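PDB 6K7Z: GH18 chiitnase from Pseudoalteromonas aurantia, which probably hydrolyses the beta-1,4 linkages within chitin chains, acting as an endochitinase of glycoside hydrolase family 18. Local coordinates for residues T6-G11 with W260-D265. Sequence-based numbering, arbitrary orientation.
Sequences TYYNSG and WQFSSD
The Trp260 indole meets Tyr7 through its six-membered ring, CE3 lying 3.4 Å from Tyr7 CB. The two rings are oblique, with planes 46° apart. One indole face carries Gln261 CB, offset toward the rim. Asn9 CB reaches CH2 of the same ring, its amide tilted 31° from the indole plane. The second aromatic pair is also oblique: CD2 of Phe262 comes in at the edge of the Tyr8 ring, 3.5 Å from Tyr8 CD1. Ser10 O lies over one face of the Tyr8 ring, near its rim.

Between the two pairs runs the Gln261 side chain. With CG between backbone N and carbonyl carbon (chi1 59°) and the chain extended beyond it, the amide reaches the turn at Asn9 and Ser10. OE1 accepts from Ser10 N at 2.7 Å and from Asn9 N at 3.1 Å, the latter more bent at its hydrogen. A water also donates to OE1 and to Ser10 O while accepting from Ser263 N. NE2 donates to a second water, which donates to Asn9 OD1. Asn9 ND2 bonds Ala29 O. An alanine in place of Gln261 would probably leave both backbone N-H groups without their acceptor and free the turn to move.

The backbone bond from Phe262 N to Tyr7 O is nearly straight, 2.8 Å long. Ser263 OG donates to Ser10 O at 2.8 Å from above the carbonyl plane.

The contact joins the C-terminal ends of the neighbouring parallel strands 3-8 and 256-260 of the TIM barrel. A cis peptide joins Trp260 to Gln261, as in many family 18 chitinases, where the equivalent tryptophan floors the substrate cleft. Tyr7 OH bonds Asp113, in what is probably the family's DxxDxDxE catalytic motif. The Gln261 amide, two waters and the direct bonds at Phe262 N and Ser263 OG thus tie the loop after strand 256-260 to the end of strand 3-8 and the residues following it, beside an indole probably placed for sugar binding.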
loop_
_atom_site.group_PDB
_atom_site.type_symbol
_atom_site.label_atom_id
_atom_site.label_comp_id
_atom_site.label_asym_id
_atom_site.label_seq_id
_atom_site.Cartn_x
_atom_site.Cartn_y
_atom_site.Cartn_z
ATOM N N THR A 6 5.595 -5.662 -2.684
ATOM C CA THR A 6 4.689 -6.068 -3.748
ATOM C C THR A 6 3.328 -6.367 -3.153
ATOM O O THR A 6 3.209 -6.697 -1.973
ATOM C CB THR A 6 5.216 -7.289 -4.533
ATOM O OG1 THR A 6 4.342 -7.569 -5.638
ATOM C CG2 THR A 6 5.347 -8.523 -3.633
ATOM N N TYR A 7 2.297 -6.238 -3.984
ATOM C CA TYR A 7 0.949 -6.684 -3.651
ATOM C C TYR A 7 0.672 -8.054 -4.253
ATOM O O TYR A 7 1.017 -8.322 -5.407
ATOM C CB TYR A 7 -0.110 -5.708 -4.152
ATOM C CG TYR A 7 -0.200 -4.443 -3.342
ATOM C CD1 TYR A 7 0.698 -3.399 -3.563
ATOM C CD2 TYR A 7 -1.162 -4.296 -2.360
ATOM C CE1 TYR A 7 0.648 -2.248 -2.820
ATOM C CE2 TYR A 7 -1.230 -3.128 -1.605
ATOM C CZ TYR A 7 -0.320 -2.116 -1.849
ATOM O OH TYR A 7 -0.361 -0.961 -1.123
ATOM N N TYR A 8 0.031 -8.919 -3.472
ATOM C CA TYR A 8 -0.377 -10.231 -3.953
ATOM C C TYR A 8 -1.900 -10.259 -3.995
ATOM O O TYR A 8 -2.552 -10.316 -2.951
ATOM C CB TYR A 8 0.185 -11.332 -3.063
ATOM C CG TYR A 8 -0.048 -12.725 -3.605
ATOM C CD1 TYR A 8 0.816 -13.261 -4.542
ATOM C CD2 TYR A 8 -1.116 -13.502 -3.177
ATOM C CE1 TYR A 8 0.641 -14.531 -5.044
ATOM C CE2 TYR A 8 -1.305 -14.794 -3.692
ATOM C CZ TYR A 8 -0.419 -15.290 -4.633
ATOM O OH TYR A 8 -0.557 -16.569 -5.167
ATOM N N ASN A 9 -2.457 -10.214 -5.205
ATOM C CA ASN A 9 -3.899 -10.336 -5.412
ATOM C C ASN A 9 -4.173 -11.517 -6.326
ATOM O O ASN A 9 -4.739 -12.513 -5.871
ATOM C CB ASN A 9 -4.467 -9.027 -5.970
ATOM C CG ASN A 9 -5.993 -9.036 -6.085
ATOM O OD1 ASN A 9 -6.534 -8.931 -7.180
ATOM N ND2 ASN A 9 -6.687 -9.139 -4.952
ATOM N N SER A 10 -3.771 -11.455 -7.600
ATOM C CA SER A 10 -3.863 -12.608 -8.485
ATOM C C SER A 10 -2.966 -13.738 -7.991
ATOM O O SER A 10 -1.857 -13.507 -7.499
ATOM C CB SER A 10 -3.456 -12.225 -9.908
ATOM O OG SER A 10 -3.091 -13.386 -10.640
ATOM N N GLY A 11 -3.441 -14.973 -8.154
ATOM C CA GLY A 11 -2.665 -16.121 -7.726
ATOM C C GLY A 11 -1.908 -16.854 -8.815
ATOM O O GLY A 11 -1.526 -18.010 -8.610
ATOM N N TRP A 260 2.605 -3.275 -8.362
ATOM C CA TRP A 260 1.353 -3.986 -8.573
ATOM C C TRP A 260 1.565 -4.761 -9.865
ATOM O O TRP A 260 1.790 -4.132 -10.901
ATOM C CB TRP A 260 0.164 -3.016 -8.700
ATOM C CG TRP A 260 -1.136 -3.736 -8.889
ATOM C CD1 TRP A 260 -1.688 -4.149 -10.077
ATOM C CD2 TRP A 260 -2.017 -4.190 -7.858
ATOM N NE1 TRP A 260 -2.876 -4.806 -9.841
ATOM C CE2 TRP A 260 -3.101 -4.845 -8.487
ATOM C CE3 TRP A 260 -2.009 -4.086 -6.462
ATOM C CZ2 TRP A 260 -4.162 -5.406 -7.763
ATOM C CZ3 TRP A 260 -3.055 -4.638 -5.749
ATOM C CH2 TRP A 260 -4.119 -5.294 -6.396
ATOM N N GLN A 261 1.570 -6.088 -9.837
ATOM C CA GLN A 261 1.443 -6.923 -8.652
ATOM C C GLN A 261 2.322 -8.159 -8.843
ATOM O O GLN A 261 2.800 -8.423 -9.956
ATOM C CB GLN A 261 -0.018 -7.333 -8.417
ATOM C CG GLN A 261 -0.645 -8.123 -9.578
ATOM C CD GLN A 261 -1.997 -8.719 -9.210
ATOM O OE1 GLN A 261 -2.124 -9.424 -8.206
ATOM N NE2 GLN A 261 -3.017 -8.423 -10.015
ATOM N N PHE A 262 2.487 -8.928 -7.762
ATOM C CA PHE A 262 3.452 -10.026 -7.726
ATOM C C PHE A 262 3.292 -10.995 -8.896
ATOM O O PHE A 262 4.272 -11.352 -9.565
ATOM C CB PHE A 262 3.315 -10.765 -6.391
ATOM C CG PHE A 262 4.225 -11.939 -6.267
ATOM C CD1 PHE A 262 5.580 -11.757 -6.004
ATOM C CD2 PHE A 262 3.736 -13.226 -6.437
ATOM C CE1 PHE A 262 6.428 -12.846 -5.911
ATOM C CE2 PHE A 262 4.573 -14.324 -6.331
ATOM C CZ PHE A 262 5.917 -14.139 -6.060
ATOM N N SER A 263 2.068 -11.454 -9.148
ATOM C CA SER A 263 1.900 -12.547 -10.108
ATOM C C SER A 263 2.055 -12.104 -11.556
ATOM O O SER A 263 1.917 -12.936 -12.464
ATOM C CB SER A 263 0.539 -13.208 -9.913
ATOM O OG SER A 263 0.591 -14.106 -8.819
ATOM N N SER A 264 2.349 -10.836 -11.798
ATOM C CA SER A 264 2.632 -10.369 -13.147
ATOM C C SER A 264 4.111 -10.446 -13.505
ATOM O O SER A 264 4.464 -10.195 -14.666
ATOM C CB SER A 264 2.166 -8.925 -13.312
ATOM O OG SER A 264 0.771 -8.836 -13.171
ATOM N N ASP A 265 4.975 -10.774 -12.551
ATOM C CA ASP A 265 6.427 -10.707 -12.728
ATOM C C ASP A 265 6.975 -12.107 -12.979
ATOM O O ASP A 265 7.195 -12.880 -12.046
ATOM C CB ASP A 265 7.097 -10.085 -11.515
ATOM C CG ASP A 265 8.598 -10.076 -11.635
ATOM O OD1 ASP A 265 9.105 -10.232 -12.779
ATOM O OD2 ASP A 265 9.270 -9.902 -10.600
HETATM O O HOH W 1 -5.664 -9.106 -9.802
HETATM O O HOH W 2 -0.195 -11.165 -7.547
#